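Local coordinates for protein hydrogenase maturation factor (Thermoanaerobacter tengcongensis, PDB 3VTH) that probably transfers the carbamoyl group of carbamoyl phosphate, at the cost of ATP, to the C-terminal cysteine of HypE during [NiFe]-hydrogenase maturation, at residues T412-K417 with G740-A745; H425-L430 with I440-R445; P477-Q482 with N746-G751. All blocks are in the same frame, centred on the assembly; numbering follows the deposited sequence.

Interaction 1: residues T412-K417 with G740-A745; sequences TFCMTK and GQAVIA
Ala742 meets Cys414 and Thr416 where helix 737-749 packs on strand 414-417 of the Kae1-like domain, a member of the actin-like ATPase clan. The strand belongs to a mixed sheet in which it runs antiparallel to 402-404 and 420-423. Cys414 and Thr416 are two apart on the strand, so both direct their side chains at the helix. Met415 between them faces the other way, onto helix 433-449. The helix answers with a methyl group. Its small size lets the backbones come close, with Cys414 CA 6.6 Å from Ala742 CA. The sulfur of Cys414 is anti to its own backbone N (chi1 -180°), which carries it out from the strand to the alanine. The contact is apolar and fully buried. Thr416 contributes its methyl branch and not its hydroxyl. OG1 is engaged by the backbone N of Ile402 on the neighbouring strand, so the polar end stays with the sheet. Ala404 of that strand also touches Ala742. The helix is tied to the sheet region by Gln741 as well, whose OE1 is hydrogen-bonded to Gly406 N. Ala742 CB lies 3.9 Å from Cys414 SG and 4.1 Å from Thr416 CG2.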
# COMPACT_ATOMS: atom_id res chain seq x y z
N THR A 412 5.81 4.65 -5.74
CA THR A 412 6.73 3.72 -5.13
C THR A 412 7.82 3.46 -6.17
O THR A 412 7.61 3.69 -7.37
CB THR A 412 6.06 2.36 -4.81
OG1 THR A 412 5.52 1.82 -6.02
CG2 THR A 412 4.94 2.51 -3.75
N PHE A 413 8.97 2.98 -5.70
CA PHE A 413 10.00 2.45 -6.57
C PHE A 413 10.14 0.96 -6.26
O PHE A 413 9.62 0.49 -5.26
CB PHE A 413 11.34 3.20 -6.37
CG PHE A 413 11.87 3.13 -4.96
CD1 PHE A 413 12.61 2.03 -4.53
CD2 PHE A 413 11.65 4.18 -4.06
CE1 PHE A 413 13.13 1.96 -3.21
CE2 PHE A 413 12.16 4.13 -2.74
CZ PHE A 413 12.90 3.02 -2.32
N CYS A 414 10.78 0.21 -7.16
CA CYS A 414 10.95 -1.23 -6.96
C CYS A 414 12.36 -1.64 -7.38
O CYS A 414 12.85 -1.17 -8.40
CB CYS A 414 9.89 -2.00 -7.76
SG CYS A 414 9.95 -3.80 -7.61
N MET A 415 13.02 -2.48 -6.56
CA MET A 415 14.36 -3.00 -6.86
C MET A 415 14.34 -4.52 -6.86
O MET A 415 13.85 -5.13 -5.91
CB MET A 415 15.37 -2.61 -5.78
CG MET A 415 15.55 -1.15 -5.57
SD MET A 415 16.52 -0.86 -4.07
CE MET A 415 16.45 0.92 -4.16
N THR A 416 14.92 -5.13 -7.88
CA THR A 416 14.92 -6.58 -7.95
C THR A 416 16.26 -7.14 -7.49
O THR A 416 17.31 -6.51 -7.66
CB THR A 416 14.66 -7.08 -9.39
OG1 THR A 416 15.62 -6.51 -10.28
CG2 THR A 416 13.26 -6.69 -9.83
N LYS A 417 16.19 -8.31 -6.87
CA LYS A 417 17.38 -9.09 -6.53
C LYS A 417 16.95 -10.52 -6.24
O LYS A 417 15.92 -10.74 -5.58
CB LYS A 417 18.11 -8.51 -5.31
CG LYS A 417 19.61 -8.88 -5.35
CD LYS A 417 20.37 -8.16 -4.27
CE LYS A 417 21.83 -8.50 -4.31
NZ LYS A 417 22.34 -8.17 -2.97
N GLY A 740 5.35 -3.35 -12.19
CA GLY A 740 5.17 -3.60 -13.62
C GLY A 740 6.39 -3.19 -14.44
O GLY A 740 6.85 -3.97 -15.30
N GLN A 741 6.92 -1.99 -14.18
CA GLN A 741 8.15 -1.53 -14.85
C GLN A 741 9.28 -2.52 -14.62
O GLN A 741 10.05 -2.81 -15.54
CB GLN A 741 8.62 -0.17 -14.33
CG GLN A 741 7.69 1.01 -14.60
CD GLN A 741 8.10 2.26 -13.84
OE1 GLN A 741 8.72 2.17 -12.76
NE2 GLN A 741 7.75 3.44 -14.38
N ALA A 742 9.39 -3.02 -13.39
CA ALA A 742 10.47 -3.94 -13.01
C ALA A 742 10.40 -5.25 -13.78
O ALA A 742 11.40 -5.69 -14.32
CB ALA A 742 10.46 -4.21 -11.49
N VAL A 743 9.23 -5.87 -13.86
CA VAL A 743 9.14 -7.17 -14.54
C VAL A 743 9.18 -7.03 -16.06
O VAL A 743 9.63 -7.93 -16.74
CB VAL A 743 7.95 -8.05 -14.08
CG1 VAL A 743 8.11 -8.40 -12.60
CG2 VAL A 743 6.59 -7.36 -14.37
N ILE A 744 8.73 -5.90 -16.58
CA ILE A 744 8.85 -5.66 -18.01
C ILE A 744 10.32 -5.52 -18.40
O ILE A 744 10.79 -6.14 -19.37
CB ILE A 744 8.06 -4.42 -18.46
CG1 ILE A 744 6.57 -4.74 -18.46
CG2 ILE A 744 8.50 -3.99 -19.89
CD1 ILE A 744 5.68 -3.49 -18.46
N ALA A 745 11.05 -4.71 -17.65
CA ALA A 745 12.45 -4.48 -17.99
C ALA A 745 13.24 -5.78 -17.82
O ALA A 745 14.12 -6.09 -18.64
CB ALA A 745 13.04 -3.34 -17.14

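Interaction 2: residues H425-L430 with I440-R445; sequences HHIGDL and IEQIER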
# COMPACT_ATOMS: atom_id res chain seq x y z
N HIS A 425 7.74 0.90 0.27
CA HIS A 425 6.53 1.44 0.86
C HIS A 425 6.12 2.71 0.10
O HIS A 425 6.93 3.34 -0.56
CB HIS A 425 6.74 1.74 2.34
CG HIS A 425 7.77 2.80 2.63
ND1 HIS A 425 9.13 2.55 2.65
CD2 HIS A 425 7.63 4.11 2.96
CE1 HIS A 425 9.78 3.66 2.96
NE2 HIS A 425 8.90 4.62 3.16
N HIS A 426 4.84 3.04 0.21
CA HIS A 426 4.28 4.29 -0.33
C HIS A 426 5.18 5.48 -0.02
O HIS A 426 5.52 5.73 1.15
CB HIS A 426 2.91 4.51 0.32
CG HIS A 426 2.28 5.82 -0.03
ND1 HIS A 426 2.26 6.89 0.85
CD2 HIS A 426 1.61 6.22 -1.13
CE1 HIS A 426 1.61 7.90 0.30
NE2 HIS A 426 1.19 7.51 -0.90
N ILE A 427 5.58 6.21 -1.06
CA ILE A 427 6.42 7.39 -0.90
C ILE A 427 5.54 8.65 -0.95
O ILE A 427 5.67 9.52 -0.09
CB ILE A 427 7.54 7.45 -1.99
CG1 ILE A 427 8.44 6.19 -1.92
CG2 ILE A 427 8.33 8.77 -1.92
CD1 ILE A 427 9.24 6.04 -0.60
N GLY A 428 4.66 8.73 -1.93
CA GLY A 428 3.70 9.86 -2.04
C GLY A 428 3.77 10.48 -3.43
O GLY A 428 4.53 10.02 -4.28
N ASP A 429 2.98 11.51 -3.67
CA ASP A 429 2.98 12.22 -4.96
C ASP A 429 4.33 12.93 -5.12
O ASP A 429 4.69 13.75 -4.28
CB ASP A 429 1.83 13.25 -5.00
CG ASP A 429 0.45 12.59 -4.99
OD1 ASP A 429 0.33 11.34 -5.10
OD2 ASP A 429 -0.55 13.34 -4.90
N LEU A 430 5.09 12.60 -6.17
CA LEU A 430 6.39 13.24 -6.37
C LEU A 430 6.23 14.59 -7.03
O LEU A 430 6.55 14.76 -8.19
CB LEU A 430 7.31 12.37 -7.22
CG LEU A 430 7.86 11.11 -6.57
CD1 LEU A 430 9.11 10.65 -7.32
CD2 LEU A 430 8.20 11.40 -5.10
N ILE A 440 14.49 10.18 -2.81
CA ILE A 440 15.92 9.95 -3.09
C ILE A 440 16.61 9.21 -1.96
O ILE A 440 17.36 8.27 -2.21
CB ILE A 440 16.69 11.27 -3.39
CG1 ILE A 440 16.28 11.81 -4.75
CG2 ILE A 440 18.21 11.05 -3.35
CD1 ILE A 440 16.11 10.74 -5.80
N GLU A 441 16.33 9.63 -0.72
CA GLU A 441 16.91 9.03 0.47
C GLU A 441 16.42 7.60 0.71
O GLU A 441 17.17 6.75 1.20
CB GLU A 441 16.64 9.89 1.72
CG GLU A 441 15.35 9.51 2.52
CD GLU A 441 15.40 9.88 4.01
OE1 GLU A 441 16.48 10.34 4.48
OE2 GLU A 441 14.37 9.72 4.71
N GLN A 442 15.15 7.33 0.38
CA GLN A 442 14.62 5.98 0.52
C GLN A 442 15.25 5.04 -0.50
O GLN A 442 15.55 3.89 -0.17
CB GLN A 442 13.09 5.98 0.43
CG GLN A 442 12.43 6.56 1.69
CD GLN A 442 12.97 5.96 2.98
OE1 GLN A 442 12.69 4.80 3.31
NE2 GLN A 442 13.76 6.73 3.72
N ILE A 443 15.48 5.53 -1.72
CA ILE A 443 16.19 4.72 -2.70
C ILE A 443 17.58 4.32 -2.16
O ILE A 443 17.95 3.16 -2.22
CB ILE A 443 16.28 5.41 -4.09
CG1 ILE A 443 14.90 5.41 -4.77
CG2 ILE A 443 17.29 4.71 -5.01
CD1 ILE A 443 14.88 6.22 -6.05
N GLU A 444 18.30 5.28 -1.58
CA GLU A 444 19.64 4.98 -1.04
C GLU A 444 19.56 3.99 0.10
O GLU A 444 20.37 3.06 0.19
CB GLU A 444 20.37 6.26 -0.60
CG GLU A 444 20.71 7.22 -1.76
CD GLU A 444 21.55 6.57 -2.85
OE1 GLU A 444 21.09 6.51 -4.01
OE2 GLU A 444 22.68 6.11 -2.56
N ARG A 445 18.55 4.14 0.94
CA ARG A 445 18.40 3.25 2.09
C ARG A 445 17.98 1.81 1.77
O ARG A 445 18.41 0.86 2.44
CB ARG A 445 17.49 3.88 3.12
CG ARG A 445 18.32 4.76 4.05
CD ARG A 445 17.61 6.00 4.40
NE ARG A 445 16.36 5.72 5.11
CZ ARG A 445 15.93 6.42 6.15
NH1 ARG A 445 14.79 6.10 6.72
NH2 ARG A 445 16.65 7.45 6.61
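Gln442 lays its bent side chain against the ring edge of His425 and the end of Ile427. With the amide as modelled, its oxygen OE1 comes up to the histidine edge in the plane of the ring, 3.1 Å from His425 CE1. The approach is to a ring carbon flanked by two nitrogens, so a weak C-H...O attraction is likely. The two side chains cross at about a right angle, and the amide plane is turned 64° from the ring. Both ring nitrogens have other partners. ND1 is hydrogen-bonded to Tyr446 OH and NE2 to Tyr438 OH, and these bonds fix the rotation of the ring. Two tyrosines of the helix thus hold the ring, and Gln442, between them in sequence, touches its edge.

The aliphatic part of Gln442 serves Ile427. Ile427 CD1 is 4.0 Å from both CB and CG of the glutamine. The same methyl lies over one face of the His425 ring, toward its rim, and so fills the corner between ring and glutamine. The bend of Gln442 at chi2 (-50°) lets its CG meet the isoleucine while the modelled OE1 meets the histidine.

Ile427 and Gly428 both face Asn411 in a classic beta bulge. The segment 425-430 lies in the connection from strand 420-423 to helix 433-449, in the Kae1-like domain. The contact therefore folds this loop back onto the helix that follows it. The next residue of the helix, Ile443, packs on Tyr470 of helix 466-473 and on Phe413, just before strand 414-417.

Interaction 3: residues P477-Q482 with N746-G751; sequences PKIEVQ and NKILEG
Strand 478-481 passes the last turn of helix 737-749, and the backbones stay well apart, with Ile479 CA 8.7 Å from Ile748 CA. Side chains bridge the gap. Ile479 reaches from the strand with both of its branches. Its CD1 methyl lies between two residues of the helix, 3.7 Å from Leu749 CD2 and 3.9 Å from Ile748 CG2. Its shorter branch, CG2, meets Ile748 CD1 at 4.0 Å. The two isoleucines lie alongside each other head to tail, the long branch of each touching the short branch of the other. CG1 of Ile479 stands beside the backbone N and anti to the carbonyl carbon (chi1 -64°), which sends CD1 to the helix.

The strand is an outermost one of the mixed sheet in the Kae1-like domain. It runs parallel to strand 456-460, with Ile479 bonded through its backbone to Val457 and His459. The helix crosses one face of this sheet and ends here. Leu749 approaches Ile479 obliquely and also packs on Ile402 of strand 402-404, so it spans more than one strand. Trp754, which belongs to the C-terminal purification tag, also touches Ile479 and Leu749. Within the helix, Ile479 packs on Ala745 too, three residues before Ile748.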
# COMPACT_ATOMS: atom_id res chain seq x y z
N PRO A 477 22.20 1.97 -18.18
CA PRO A 477 21.31 1.74 -19.32
C PRO A 477 19.86 1.91 -18.86
O PRO A 477 19.54 1.54 -17.72
CB PRO A 477 21.57 0.27 -19.68
CG PRO A 477 22.93 -0.05 -19.09
CD PRO A 477 22.98 0.76 -17.83
N LYS A 478 19.01 2.45 -19.73
CA LYS A 478 17.62 2.77 -19.39
C LYS A 478 16.65 1.99 -20.27
O LYS A 478 16.91 1.79 -21.47
CB LYS A 478 17.35 4.27 -19.56
CG LYS A 478 18.02 5.13 -18.50
CD LYS A 478 18.63 6.40 -19.04
CE LYS A 478 19.80 6.80 -18.13
NZ LYS A 478 20.69 7.82 -18.76
N ILE A 479 15.54 1.56 -19.68
CA ILE A 479 14.41 1.01 -20.42
C ILE A 479 13.16 1.85 -20.10
O ILE A 479 12.76 1.95 -18.94
CB ILE A 479 14.21 -0.50 -20.14
CG1 ILE A 479 15.43 -1.31 -20.63
CG2 ILE A 479 12.94 -1.01 -20.84
CD1 ILE A 479 15.43 -2.79 -20.22
N GLU A 480 12.57 2.46 -21.13
CA GLU A 480 11.33 3.21 -20.97
C GLU A 480 10.16 2.26 -21.08
O GLU A 480 10.16 1.36 -21.93
CB GLU A 480 11.23 4.36 -22.00
CG GLU A 480 11.17 3.93 -23.49
CD GLU A 480 10.97 5.10 -24.46
OE1 GLU A 480 10.70 4.84 -25.67
OE2 GLU A 480 11.09 6.28 -24.03
N VAL A 481 9.16 2.46 -20.22
CA VAL A 481 8.02 1.57 -20.11
C VAL A 481 6.75 2.41 -20.21
O VAL A 481 6.57 3.38 -19.46
CB VAL A 481 8.05 0.79 -18.76
CG1 VAL A 481 6.79 -0.06 -18.59
CG2 VAL A 481 9.34 -0.06 -18.65
N GLN A 482 5.87 2.06 -21.14
CA GLN A 482 4.62 2.80 -21.27
C GLN A 482 3.77 2.54 -20.03
O GLN A 482 3.71 1.43 -19.52
CB GLN A 482 3.89 2.41 -22.55
CG GLN A 482 2.84 3.47 -22.96
CD GLN A 482 1.53 3.33 -22.20
OE1 GLN A 482 1.10 2.21 -21.89
NE2 GLN A 482 0.88 4.45 -21.92
N ASN A 746 12.91 -6.56 -16.79
CA ASN A 746 13.53 -7.85 -16.56
C ASN A 746 13.32 -8.81 -17.72
O ASN A 746 14.25 -9.49 -18.15
CB ASN A 746 13.05 -8.49 -15.25
CG ASN A 746 13.75 -9.80 -14.96
OD1 ASN A 746 14.95 -9.83 -14.66
ND2 ASN A 746 13.02 -10.90 -15.09
N LYS A 747 12.10 -8.82 -18.27
CA LYS A 747 11.80 -9.69 -19.40
C LYS A 747 12.60 -9.29 -20.63
O LYS A 747 13.16 -10.15 -21.31
CB LYS A 747 10.29 -9.70 -19.70
CG LYS A 747 9.91 -10.64 -20.87
CD LYS A 747 9.93 -12.12 -20.44
CE LYS A 747 9.43 -13.01 -21.58
NZ LYS A 747 9.11 -14.38 -21.08
N ILE A 748 12.69 -7.99 -20.88
CA ILE A 748 13.52 -7.46 -21.96
C ILE A 748 15.01 -7.87 -21.79
O ILE A 748 15.63 -8.32 -22.75
CB ILE A 748 13.32 -5.93 -22.13
CG1 ILE A 748 11.91 -5.67 -22.69
CG2 ILE A 748 14.41 -5.34 -23.04
CD1 ILE A 748 11.40 -4.21 -22.64
N LEU A 749 15.55 -7.74 -20.58
CA LEU A 749 16.94 -8.16 -20.29
C LEU A 749 17.25 -9.59 -20.64
O LEU A 749 18.36 -9.90 -21.06
CB LEU A 749 17.30 -7.99 -18.80
CG LEU A 749 17.28 -6.59 -18.18
CD1 LEU A 749 18.28 -6.58 -17.02
CD2 LEU A 749 17.63 -5.53 -19.21
N GLU A 750 16.28 -10.48 -20.45
CA GLU A 750 16.56 -11.88 -20.74
C GLU A 750 16.32 -12.29 -22.18
O GLU A 750 16.58 -13.42 -22.56
CB GLU A 750 15.88 -12.82 -19.73
CG GLU A 750 14.37 -12.83 -19.71
CD GLU A 750 13.85 -13.40 -18.40
OE1 GLU A 750 14.67 -13.79 -17.55
OE2 GLU A 750 12.62 -13.46 -18.20
N GLY A 751 15.86 -11.34 -23.00
CA GLY A 751 15.65 -11.59 -24.41
C GLY A 751 16.88 -11.30 -25.27
O GLY A 751 17.92 -10.84 -24.79

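In the fold
Interactions 1 and 3 are successive parts of one packing of helix 737-749 on the same sheet, with centres 10 Å apart. Ile744 CD1 touches Val481 CG1 at 3.6 Å and joins them. Interaction 2 lies beyond the strand of interaction 1, on the side of helix 433-449, the two centres being 14 Å apart. There Phe413 CD2 meets Ile443 CG1 at 3.6 Å. Interactions 2 and 3 do not touch. Interaction 2 lies near the ligands: the side chain of Ile427 is about 11 Å from the bound ATP analogue APC. That of His425 is about 6 Å from that of Asp367, a magnesium-binding residue without bound magnesium in this model. Interactions 1 and 3 are structural packing.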